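Local coordinates for amide synthase (Vibrio cholerae, PDB 1L5A), which is a nonribosomal peptide synthetase condensation enzyme of vibriobactin biosynthesis, probably forming an amide bond between an acyl group and an amine, at residues F67-D72 with P104-Q109; H207-S212 with I378-A383; S327-P332 with S358-N363. All coordinates share one frame; numbering follows the deposited sequence.

Interaction 1 of 3, residues F67-D72 with P104-Q109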
ATOM      1  N   PHE A  67      26.118 -21.492  13.544  1.00 27.07           N
ATOM      2  CA  PHE A  67      25.614 -21.899  14.850  1.00 24.05           C
ATOM      3  C   PHE A  67      25.021 -20.728  15.616  1.00 30.63           C
ATOM      4  O   PHE A  67      25.416 -19.586  15.414  1.00 32.07           O
ATOM      5  CB  PHE A  67      26.758 -22.534  15.657  1.00 22.31           C
ATOM      6  CG  PHE A  67      27.446 -23.679  14.951  1.00 27.48           C
ATOM      7  CD1 PHE A  67      28.819 -23.860  15.070  1.00 30.95           C
ATOM      8  CD2 PHE A  67      26.723 -24.571  14.160  1.00 20.47           C
ATOM      9  CE1 PHE A  67      29.460 -24.909  14.408  1.00 30.61           C
ATOM     10  CE2 PHE A  67      27.350 -25.612  13.501  1.00 17.48           C
ATOM     11  CZ  PHE A  67      28.718 -25.787  13.620  1.00 30.76           C
ATOM     12  N   SER A  68      24.064 -20.997  16.496  1.00 34.52           N
ATOM     13  CA  SER A  68      23.487 -19.909  17.272  1.00 38.41           C
ATOM     14  C   SER A  68      24.441 -19.544  18.392  1.00 41.65           C
ATOM     15  O   SER A  68      25.300 -20.327  18.784  1.00 44.52           O
ATOM     16  CB  SER A  68      22.111 -20.288  17.855  1.00 42.52           C
ATOM     17  OG  SER A  68      22.106 -21.550  18.514  1.00 44.34           O
ATOM     18  N   PRO A  69      24.322 -18.326  18.908  1.00 47.28           N
ATOM     19  CA  PRO A  69      25.183 -17.860  19.999  1.00 43.46           C
ATOM     20  C   PRO A  69      25.173 -18.800  21.227  1.00 40.53           C
ATOM     21  O   PRO A  69      24.119 -19.293  21.650  1.00 36.29           O
ATOM     22  CB  PRO A  69      24.580 -16.492  20.331  1.00 41.79           C
ATOM     23  CG  PRO A  69      24.091 -16.014  19.005  1.00 38.56           C
ATOM     24  CD  PRO A  69      23.440 -17.247  18.426  1.00 42.45           C
ATOM     25  N   PRO A  70      26.351 -19.058  21.810  1.00 35.24           N
ATOM     26  CA  PRO A  70      26.442 -19.930  22.995  1.00 33.06           C
ATOM     27  C   PRO A  70      25.781 -19.210  24.165  1.00 30.55           C
ATOM     28  O   PRO A  70      25.708 -17.991  24.183  1.00 30.55           O
ATOM     29  CB  PRO A  70      27.951 -20.045  23.270  1.00 24.03           C
ATOM     30  CG  PRO A  70      28.623 -19.479  22.043  1.00 25.74           C
ATOM     31  CD  PRO A  70      27.661 -18.508  21.426  1.00 32.84           C
ATOM     32  N   ILE A  71      25.314 -19.966  25.141  1.00 31.94           N
ATOM     33  CA  ILE A  71      24.741 -19.380  26.331  1.00 32.81           C
ATOM     34  C   ILE A  71      25.630 -19.843  27.477  1.00 40.30           C
ATOM     35  O   ILE A  71      25.618 -21.012  27.838  1.00 47.12           O
ATOM     36  CB  ILE A  71      23.336 -19.877  26.596  1.00 33.55           C
ATOM     37  CG1 ILE A  71      22.396 -19.358  25.510  1.00 36.69           C
ATOM     38  CG2 ILE A  71      22.895 -19.423  27.977  1.00 34.30           C
ATOM     39  CD1 ILE A  71      20.966 -19.717  25.740  1.00 38.49           C
ATOM     40  N   ASP A  72      26.413 -18.929  28.032  1.00 41.34           N
ATOM     41  CA  ASP A  72      27.311 -19.254  29.121  1.00 39.73           C
ATOM     42  C   ASP A  72      26.553 -19.197  30.446  1.00 36.62           C
ATOM     43  O   ASP A  72      26.163 -18.120  30.914  1.00 43.68           O
ATOM     44  CB  ASP A  72      28.513 -18.287  29.092  1.00 46.42           C
ATOM     45  CG  ASP A  72      29.441 -18.437  30.309  1.00 65.41           C
ATOM     46  OD1 ASP A  72      29.819 -19.583  30.649  1.00 71.19           O
ATOM     47  OD2 ASP A  72      29.809 -17.396  30.921  1.00 71.54           O
ATOM     48  N   PRO A 104      32.282 -13.109  17.226  1.00 41.37           N
ATOM     49  CA  PRO A 104      30.867 -13.144  17.593  1.00 35.36           C
ATOM     50  C   PRO A 104      30.450 -11.745  18.001  1.00 39.80           C
ATOM     51  O   PRO A 104      31.146 -11.096  18.778  1.00 42.87           O
ATOM     52  CB  PRO A 104      30.828 -14.104  18.792  1.00 31.39           C
ATOM     53  CG  PRO A 104      32.153 -14.861  18.719  1.00 24.79           C
ATOM     54  CD  PRO A 104      33.109 -13.835  18.203  1.00 34.20           C
ATOM     55  N   ILE A 105      29.300 -11.297  17.511  1.00 40.20           N
ATOM     56  CA  ILE A 105      28.817  -9.967  17.836  1.00 34.73           C
ATOM     57  C   ILE A 105      28.043  -9.917  19.138  1.00 29.77           C
ATOM     58  O   ILE A 105      27.850  -8.847  19.701  1.00 34.76           O
ATOM     59  CB  ILE A 105      27.920  -9.406  16.711  1.00 39.19           C
ATOM     60  CG1 ILE A 105      28.618  -9.552  15.360  1.00 44.83           C
ATOM     61  CG2 ILE A 105      27.651  -7.940  16.939  1.00 39.07           C
ATOM     62  CD1 ILE A 105      29.901  -8.794  15.230  1.00 49.00           C
ATOM     63  N   THR A 106      27.572 -11.051  19.632  1.00 26.30           N
ATOM     64  CA  THR A 106      26.833 -10.984  20.891  1.00 31.30           C
ATOM     65  C   THR A 106      27.399 -11.902  21.962  1.00 27.37           C
ATOM     66  O   THR A 106      28.249 -12.734  21.693  1.00 32.99           O
ATOM     67  CB  THR A 106      25.332 -11.316  20.706  1.00 33.94           C
ATOM     68  OG1 THR A 106      25.159 -12.737  20.596  1.00 29.13           O
ATOM     69  CG2 THR A 106      24.789 -10.629  19.460  1.00 37.08           C
ATOM     70  N   SER A 107      26.914 -11.735  23.184  1.00 29.29           N
ATOM     71  CA  SER A 107      27.339 -12.544  24.312  1.00 28.43           C
ATOM     72  C   SER A 107      26.113 -12.780  25.191  1.00 26.15           C
ATOM     73  O   SER A 107      25.269 -11.890  25.344  1.00 26.56           O
ATOM     74  CB  SER A 107      28.437 -11.811  25.100  1.00 31.67           C
ATOM     75  OG  SER A 107      29.002 -12.629  26.112  1.00 34.21           O
ATOM     76  N   HIS A 108      26.014 -13.974  25.768  1.00 23.35           N
ATOM     77  CA  HIS A 108      24.884 -14.315  26.626  1.00 24.98           C
ATOM     78  C   HIS A 108      25.372 -15.053  27.857  1.00 29.36           C
ATOM     79  O   HIS A 108      25.947 -16.141  27.770  1.00 26.80           O
ATOM     80  CB  HIS A 108      23.882 -15.170  25.835  1.00 19.75           C
ATOM     81  CG  HIS A 108      23.516 -14.562  24.522  1.00 26.42           C
ATOM     82  ND1 HIS A 108      22.539 -13.597  24.398  1.00 23.67           N
ATOM     83  CD2 HIS A 108      24.105 -14.662  23.304  1.00 27.69           C
ATOM     84  CE1 HIS A 108      22.549 -13.123  23.163  1.00 30.96           C
ATOM     85  NE2 HIS A 108      23.491 -13.752  22.480  1.00 27.46           N
ATOM     86  N   GLN A 109      25.144 -14.463  29.018  1.00 29.39           N
ATOM     87  CA  GLN A 109      25.597 -15.091  30.237  1.00 30.38           C
ATOM     88  C   GLN A 109      24.431 -15.199  31.216  1.00 34.79           C
ATOM     89  O   GLN A 109      23.622 -14.285  31.309  1.00 34.82           O
ATOM     90  CB  GLN A 109      26.720 -14.248  30.843  1.00 32.43           C
ATOM     91  CG  GLN A 109      27.936 -13.994  29.935  1.00 28.82           C
ATOM     92  CD  GLN A 109      28.845 -12.841  30.462  1.00 41.12           C
ATOM     93  OE1 GLN A 109      28.827 -12.495  31.662  1.00 26.63           O
ATOM     94  NE2 GLN A 109      29.643 -12.256  29.560  1.00 39.11           N
TER
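Asp72 and Gln109 form a parallel beta bridge, their CA atoms 4.6 Å apart, where the loop 67-72 ends beside the start of strand 107-114. The touching parts run 25° apart and converge along the chain, for the CA atoms of Pro69 and Thr106 are still separated by 7.1 Å. Where they come together, Asp72 N donates to His108 O over 2.8 Å, and Gln109 CA makes a CA-H...O contact of 3.2 Å with Asp72 O. The bridge places strand 72-75 at the margin of the five-stranded mixed sheet of the condensation fold; with helix 82-94 in the connection to strand 107-114, the two parallel neighbours make a beta-alpha-beta crossover.

Among the side chains, His108 is central. Its CG stands anti to the carbonyl carbon (chi1 -51°), which carries the ring back along its own segment to Thr106, where NE2 and Thr106 OG1 share a hydrogen bond of 2.7 Å that restrains the ring's rotation. Pro69 approaches this pair obliquely, its CB 3.5 Å from His108 CD2 and its CG next to the threonine hydroxyl. Pro70 O lies at the ring edge, near its plane, 3.8 Å from His108 CD2. Further along, the CG of Gln109 passes Asp72 OD2, while Gln109 OE1 is hydrogen-bonded to Tyr111 OH. Pro69 and Ile71 also pack on helix 35-47.

Interaction 2 of 3, residues H207-S212 with I378-A383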
ATOM      1  N   HIS A 207      32.257  12.644  27.409  1.00 31.78           N
ATOM      2  CA  HIS A 207      32.222  12.823  28.855  1.00 34.49           C
ATOM      3  C   HIS A 207      30.769  13.106  29.193  1.00 37.50           C
ATOM      4  O   HIS A 207      30.326  14.247  29.138  1.00 48.27           O
ATOM      5  CB  HIS A 207      33.101  14.019  29.269  1.00 42.23           C
ATOM      6  CG  HIS A 207      33.100  14.303  30.741  1.00 42.86           C
ATOM      7  ND1 HIS A 207      33.958  13.679  31.623  1.00 44.62           N
ATOM      8  CD2 HIS A 207      32.332  15.131  31.488  1.00 46.59           C
ATOM      9  CE1 HIS A 207      33.720  14.111  32.851  1.00 41.82           C
ATOM     10  NE2 HIS A 207      32.737  14.993  32.797  1.00 47.12           N
ATOM     11  N   ALA A 208      30.032  12.066  29.563  1.00 39.49           N
ATOM     12  CA  ALA A 208      28.603  12.190  29.852  1.00 37.62           C
ATOM     13  C   ALA A 208      28.196  12.605  31.254  1.00 35.47           C
ATOM     14  O   ALA A 208      28.779  12.166  32.235  1.00 43.28           O
ATOM     15  CB  ALA A 208      27.895  10.870  29.492  1.00 37.85           C
ATOM     16  N   VAL A 209      27.184  13.457  31.331  1.00 28.87           N
ATOM     17  CA  VAL A 209      26.645  13.902  32.603  1.00 37.52           C
ATOM     18  C   VAL A 209      25.122  13.760  32.516  1.00 41.01           C
ATOM     19  O   VAL A 209      24.543  13.841  31.431  1.00 42.95           O
ATOM     20  CB  VAL A 209      27.044  15.380  32.934  1.00 39.00           C
ATOM     21  CG1 VAL A 209      28.554  15.450  33.217  1.00 32.06           C
ATOM     22  CG2 VAL A 209      26.663  16.319  31.783  1.00 33.89           C
ATOM     23  N   SER A 210      24.469  13.539  33.650  1.00 42.14           N
ATOM     24  CA  SER A 210      23.028  13.361  33.629  1.00 43.24           C
ATOM     25  C   SER A 210      22.317  13.637  34.948  1.00 43.81           C
ATOM     26  O   SER A 210      22.929  13.661  36.015  1.00 42.19           O
ATOM     27  CB  SER A 210      22.695  11.947  33.160  1.00 40.88           C
ATOM     28  OG  SER A 210      21.307  11.823  32.958  1.00 48.97           O
ATOM     29  N   LEU A 211      21.009  13.854  34.846  1.00 46.38           N
ATOM     30  CA  LEU A 211      20.156  14.132  35.990  1.00 47.07           C
ATOM     31  C   LEU A 211      18.771  13.607  35.654  1.00 48.31           C
ATOM     32  O   LEU A 211      18.333  13.696  34.508  1.00 46.74           O
ATOM     33  CB  LEU A 211      20.074  15.631  36.241  1.00 48.15           C
ATOM     34  CG  LEU A 211      19.991  16.018  37.710  1.00 57.42           C
ATOM     35  CD1 LEU A 211      21.365  15.778  38.346  1.00 56.37           C
ATOM     36  CD2 LEU A 211      19.570  17.479  37.846  1.00 55.97           C
ATOM     37  N   SER A 212      18.084  13.061  36.653  1.00 49.65           N
ATOM     38  CA  SER A 212      16.753  12.511  36.447  1.00 47.70           C
ATOM     39  C   SER A 212      15.724  13.233  37.287  1.00 52.28           C
ATOM     40  O   SER A 212      15.941  13.475  38.475  1.00 50.60           O
ATOM     41  CB  SER A 212      16.728  11.024  36.802  1.00 47.87           C
ATOM     42  OG  SER A 212      17.662  10.292  36.025  1.00 55.61           O
ATOM     43  N   ILE A 378      17.990  14.121  31.613  1.00 40.47           N
ATOM     44  CA  ILE A 378      18.655  15.126  30.791  1.00 38.49           C
ATOM     45  C   ILE A 378      20.137  14.770  30.773  1.00 36.99           C
ATOM     46  O   ILE A 378      20.839  14.978  31.749  1.00 44.91           O
ATOM     47  CB  ILE A 378      18.475  16.539  31.373  1.00 39.82           C
ATOM     48  CG1 ILE A 378      17.009  16.770  31.752  1.00 44.07           C
ATOM     49  CG2 ILE A 378      18.906  17.576  30.357  1.00 36.38           C
ATOM     50  CD1 ILE A 378      16.055  16.617  30.612  1.00 52.40           C
ATOM     51  N   THR A 379      20.608  14.229  29.658  1.00 36.36           N
ATOM     52  CA  THR A 379      22.000  13.822  29.514  1.00 32.88           C
ATOM     53  C   THR A 379      22.752  14.614  28.444  1.00 38.78           C
ATOM     54  O   THR A 379      22.250  14.825  27.339  1.00 36.45           O
ATOM     55  CB  THR A 379      22.072  12.349  29.143  1.00 34.63           C
ATOM     56  OG1 THR A 379      21.538  11.578  30.222  1.00 45.81           O
ATOM     57  CG2 THR A 379      23.500  11.929  28.850  1.00 28.07           C
ATOM     58  N   ALA A 380      23.966  15.044  28.777  1.00 38.74           N
ATOM     59  CA  ALA A 380      24.781  15.800  27.841  1.00 34.98           C
ATOM     60  C   ALA A 380      26.191  15.259  27.810  1.00 35.30           C
ATOM     61  O   ALA A 380      26.682  14.733  28.802  1.00 38.16           O
ATOM     62  CB  ALA A 380      24.810  17.266  28.232  1.00 34.57           C
ATOM     63  N   ASP A 381      26.825  15.371  26.651  1.00 32.50           N
ATOM     64  CA  ASP A 381      28.205  14.956  26.483  1.00 34.70           C
ATOM     65  C   ASP A 381      28.986  16.268  26.520  1.00 34.14           C
ATOM     66  O   ASP A 381      28.974  17.037  25.558  1.00 33.53           O
ATOM     67  CB  ASP A 381      28.398  14.265  25.136  1.00 27.30           C
ATOM     68  CG  ASP A 381      29.835  14.327  24.656  1.00 37.39           C
ATOM     69  OD1 ASP A 381      30.747  14.387  25.515  1.00 33.66           O
ATOM     70  OD2 ASP A 381      30.052  14.309  23.421  1.00 30.45           O
ATOM     71  N   LEU A 382      29.655  16.531  27.632  1.00 33.35           N
ATOM     72  CA  LEU A 382      30.394  17.782  27.770  1.00 37.77           C
ATOM     73  C   LEU A 382      31.460  18.036  26.705  1.00 35.17           C
ATOM     74  O   LEU A 382      31.891  19.171  26.520  1.00 36.31           O
ATOM     75  CB  LEU A 382      30.988  17.885  29.182  1.00 36.77           C
ATOM     76  CG  LEU A 382      29.868  17.922  30.237  1.00 42.67           C
ATOM     77  CD1 LEU A 382      30.411  18.320  31.598  1.00 42.38           C
ATOM     78  CD2 LEU A 382      28.808  18.931  29.797  1.00 41.05           C
ATOM     79  N   ALA A 383      31.851  16.992  25.982  1.00 32.44           N
ATOM     80  CA  ALA A 383      32.854  17.122  24.932  1.00 31.72           C
ATOM     81  C   ALA A 383      32.233  17.610  23.616  1.00 33.90           C
ATOM     82  O   ALA A 383      32.942  17.895  22.655  1.00 34.22           O
ATOM     83  CB  ALA A 383      33.540  15.785  24.709  1.00 29.65           C
TER
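Val209 and Ala380 are a hydrogen-bonded antiparallel pair, Val209 N reaching Ala380 O at 2.9 Å and Ala380 N reaching Val209 O at 3.0 Å, in strands whose directions differ by 168°. Beyond the strand end, Leu382 N still donates to His207 O. Asp381 reinforces this end through its side chain: OD1 accepts from His207 N (3.0 Å) across the contact and from Ala383 N (2.9 Å) in an Asx turn, the two donors coming from opposite faces of the carboxylate plane. Its OD2 is hydrogen-bonded to Ser384 OG and Tyr201 OH, so both oxygens are engaged.

Leu382 packs against both His207 and Val209. Its CD1 meets the edge of the His207 ring at CD2 (3.7 Å) and touches Val209 CG1 (3.8 Å), crossing the valine at about a right angle. On the sheet face carrying Ala208 and Asp381, Ser210 OG shares a hydrogen bond of 2.8 Å with Thr379 OG1.

Trp390 of helix 387-409 covers Val209 and Ala380 on the other face. The pairing with strand 374-381 joins strand 208-214, as an outermost strand, to the four-stranded mixed sheet, backed by a helix, in a condensation domain of the CoA-dependent acyltransferase clan.

Interaction 3 of 3, residues S327-P332 with S358-N363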
ATOM      1  N   SER A 327      28.825  14.273   8.846  1.00 30.56           N
ATOM      2  CA  SER A 327      27.594  13.727   9.415  1.00 36.85           C
ATOM      3  C   SER A 327      26.846  14.859  10.114  1.00 35.79           C
ATOM      4  O   SER A 327      27.429  15.893  10.421  1.00 38.24           O
ATOM      5  CB  SER A 327      27.908  12.627  10.432  1.00 34.59           C
ATOM      6  OG  SER A 327      28.757  13.117  11.467  1.00 42.63           O
ATOM      7  N   TYR A 328      25.555  14.678  10.354  1.00 30.29           N
ATOM      8  CA  TYR A 328      24.790  15.710  11.042  1.00 29.27           C
ATOM      9  C   TYR A 328      24.953  15.593  12.550  1.00 35.55           C
ATOM     10  O   TYR A 328      25.104  14.481  13.103  1.00 28.88           O
ATOM     11  CB  TYR A 328      23.303  15.583  10.740  1.00 23.44           C
ATOM     12  CG  TYR A 328      22.910  15.894   9.315  1.00 39.61           C
ATOM     13  CD1 TYR A 328      22.102  15.015   8.588  1.00 40.50           C
ATOM     14  CD2 TYR A 328      23.276  17.094   8.717  1.00 34.63           C
ATOM     15  CE1 TYR A 328      21.669  15.332   7.314  1.00 43.72           C
ATOM     16  CE2 TYR A 328      22.848  17.420   7.448  1.00 40.26           C
ATOM     17  CZ  TYR A 328      22.045  16.542   6.753  1.00 42.32           C
ATOM     18  OH  TYR A 328      21.599  16.887   5.508  1.00 43.45           O
ATOM     19  N   PHE A 329      24.893  16.743  13.214  1.00 29.78           N
ATOM     20  CA  PHE A 329      24.975  16.779  14.664  1.00 27.41           C
ATOM     21  C   PHE A 329      23.538  16.589  15.110  1.00 29.28           C
ATOM     22  O   PHE A 329      22.758  17.536  15.136  1.00 28.61           O
ATOM     23  CB  PHE A 329      25.508  18.133  15.122  1.00 31.15           C
ATOM     24  CG  PHE A 329      25.708  18.239  16.602  1.00 28.18           C
ATOM     25  CD1 PHE A 329      26.550  17.357  17.261  1.00 19.07           C
ATOM     26  CD2 PHE A 329      25.084  19.251  17.333  1.00 24.19           C
ATOM     27  CE1 PHE A 329      26.786  17.472  18.640  1.00 27.14           C
ATOM     28  CE2 PHE A 329      25.309  19.380  18.718  1.00 26.67           C
ATOM     29  CZ  PHE A 329      26.167  18.485  19.373  1.00 13.91           C
ATOM     30  N   MET A 330      23.162  15.360  15.445  1.00 37.44           N
ATOM     31  CA  MET A 330      21.774  15.119  15.842  1.00 36.42           C
ATOM     32  C   MET A 330      21.454  15.569  17.253  1.00 31.99           C
ATOM     33  O   MET A 330      21.184  14.761  18.129  1.00 36.93           O
ATOM     34  CB  MET A 330      21.423  13.647  15.637  1.00 29.77           C
ATOM     35  CG  MET A 330      21.458  13.285  14.155  1.00 38.62           C
ATOM     36  SD  MET A 330      21.650  11.542  13.777  1.00 28.85           S
ATOM     37  CE  MET A 330      22.446  11.596  12.120  1.00 25.38           C
ATOM     38  N   SER A 331      21.463  16.879  17.460  1.00 30.70           N
ATOM     39  CA  SER A 331      21.155  17.433  18.768  1.00 29.52           C
ATOM     40  C   SER A 331      20.462  18.775  18.616  1.00 23.61           C
ATOM     41  O   SER A 331      20.756  19.523  17.703  1.00 27.73           O
ATOM     42  CB  SER A 331      22.441  17.610  19.577  1.00 28.87           C
ATOM     43  OG  SER A 331      22.136  18.026  20.895  1.00 39.50           O
ATOM     44  N   PRO A 332      19.518  19.091  19.500  1.00 22.01           N
ATOM     45  CA  PRO A 332      19.030  18.297  20.636  1.00 28.26           C
ATOM     46  C   PRO A 332      18.256  17.041  20.183  1.00 30.99           C
ATOM     47  O   PRO A 332      17.666  17.007  19.110  1.00 32.21           O
ATOM     48  CB  PRO A 332      18.168  19.298  21.413  1.00 28.18           C
ATOM     49  CG  PRO A 332      17.660  20.200  20.356  1.00 25.82           C
ATOM     50  CD  PRO A 332      18.886  20.415  19.472  1.00 18.59           C
ATOM     51  N   SER A 358      27.006   6.013  22.449  1.00 73.98           N
ATOM     52  CA  SER A 358      27.739   7.171  22.924  1.00 78.05           C
ATOM     53  C   SER A 358      26.877   8.427  22.903  1.00 74.59           C
ATOM     54  O   SER A 358      26.123   8.674  21.955  1.00 72.73           O
ATOM     55  CB  SER A 358      28.995   7.357  22.069  1.00 83.19           C
ATOM     56  OG  SER A 358      28.698   7.118  20.703  1.00 88.45           O
ATOM     57  N   ALA A 359      26.997   9.212  23.968  1.00 71.40           N
ATOM     58  CA  ALA A 359      26.232  10.442  24.107  1.00 70.97           C
ATOM     59  C   ALA A 359      26.844  11.556  23.266  1.00 66.49           C
ATOM     60  O   ALA A 359      28.048  11.791  23.328  1.00 71.81           O
ATOM     61  CB  ALA A 359      26.186  10.856  25.584  1.00 64.52           C
ATOM     62  N   GLU A 360      26.023  12.234  22.475  1.00 56.60           N
ATOM     63  CA  GLU A 360      26.519  13.326  21.655  1.00 54.17           C
ATOM     64  C   GLU A 360      25.506  14.464  21.775  1.00 47.84           C
ATOM     65  O   GLU A 360      24.309  14.244  21.647  1.00 44.32           O
ATOM     66  CB  GLU A 360      26.666  12.859  20.210  1.00 60.56           C
ATOM     67  CG  GLU A 360      27.763  13.562  19.431  1.00 79.19           C
ATOM     68  CD  GLU A 360      28.073  12.875  18.097  1.00 93.44           C
ATOM     69  OE1 GLU A 360      28.362  11.653  18.110  1.00 91.16           O
ATOM     70  OE2 GLU A 360      28.030  13.559  17.041  1.00 98.07           O
ATOM     71  N   GLY A 361      25.983  15.676  22.043  1.00 40.23           N
ATOM     72  CA  GLY A 361      25.077  16.800  22.194  1.00 29.84           C
ATOM     73  C   GLY A 361      24.269  16.669  23.473  1.00 32.45           C
ATOM     74  O   GLY A 361      24.757  16.149  24.470  1.00 33.68           O
ATOM     75  N   ILE A 362      23.044  17.175  23.476  1.00 32.38           N
ATOM     76  CA  ILE A 362      22.208  17.045  24.651  1.00 30.85           C
ATOM     77  C   ILE A 362      21.047  16.117  24.274  1.00 36.63           C
ATOM     78  O   ILE A 362      20.564  16.125  23.141  1.00 38.75           O
ATOM     79  CB  ILE A 362      21.677  18.398  25.121  1.00 32.59           C
ATOM     80  CG1 ILE A 362      20.976  18.224  26.476  1.00 37.12           C
ATOM     81  CG2 ILE A 362      20.737  18.974  24.080  1.00 36.13           C
ATOM     82  CD1 ILE A 362      20.461  19.488  27.085  1.00 38.54           C
ATOM     83  N   ASN A 363      20.615  15.309  25.231  1.00 39.56           N
ATOM     84  CA  ASN A 363      19.562  14.323  25.012  1.00 37.19           C
ATOM     85  C   ASN A 363      18.468  14.391  26.096  1.00 40.58           C
ATOM     86  O   ASN A 363      18.764  14.454  27.298  1.00 42.85           O
ATOM     87  CB  ASN A 363      20.223  12.946  25.018  1.00 38.33           C
ATOM     88  CG  ASN A 363      19.309  11.837  24.547  1.00 52.42           C
ATOM     89  OD1 ASN A 363      19.427  11.365  23.409  1.00 63.66           O
ATOM     90  ND2 ASN A 363      18.397  11.401  25.418  1.00 48.82           N
TER
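Ser331 and Ile362 supply the hydrogen bond of this contact. Ile362 N donates to Ser331 OG at 2.9 Å, with a nearly straight N-H...O angle of 163°. The hydroxyl reaches across because it extends anti to its own backbone N (chi1 -174°), so a side-chain oxygen accepts this backbone N-H. The loop that presents it is folded tightly: Ser331 N bonds back to Phe329 O, making an inverse gamma turn centred on Met330, and the peptide bond between Ser331 and Pro332 is cis.

Van der Waals contacts accompany the bond. Towards the start of the loop, the end of the Phe329 ring reaches the backbone at Gly361; its CZ lies 3.5 Å from Gly361 CA, in an oblique approach. Gly361 has a positive phi (70°) and no side chain, so the ring and Ser331 OG (3.4 Å from Gly361 CA) both come close to the main chain itself. The carboxylate of Glu360 seems to lie near the ring edge of Phe329, although this residue is poorly ordered. At the other end, Pro332 CB meets Ile362 CG2 at 3.7 Å, and the same methyl lies next to the serine hydroxyl.

In the fold, the loop 327-332 leads from helix 313-319 into strand 333-337, an outermost strand that runs parallel to 362-368. Ile362 continues the pairing with a backbone bond to Phe333 and packs against Ile378 of strand 374-381, on its other side. Segment 358-363 itself returns the chain from strand 348-356, which belongs to the other sheet, so the contact lies where the chain re-enters this one.

In the fold
Interactions 2 and 3 belong to one four-stranded sheet, their centres about 11 Å apart, and interaction 3 is nested within the chain loop that interaction 2 closes. They meet directly: Thr379 O probably accepts from Asn363 N (2.7 Å), and Gly361 O from Asp381 N (3.1 Å). Interaction 1 lies on the other sheet, its centre about 32 Å from that of interaction 2 and its nearest atoms about 15 Å from interaction 3. Strand 348-356, at the opposite margin of that sheet from strand 72-75, leads into segment 358-363, linking the two sheets. The HHxxxDG motif, which marks the active site in this family, begins at the end of strand 117-125, neighbour of strand 107-114.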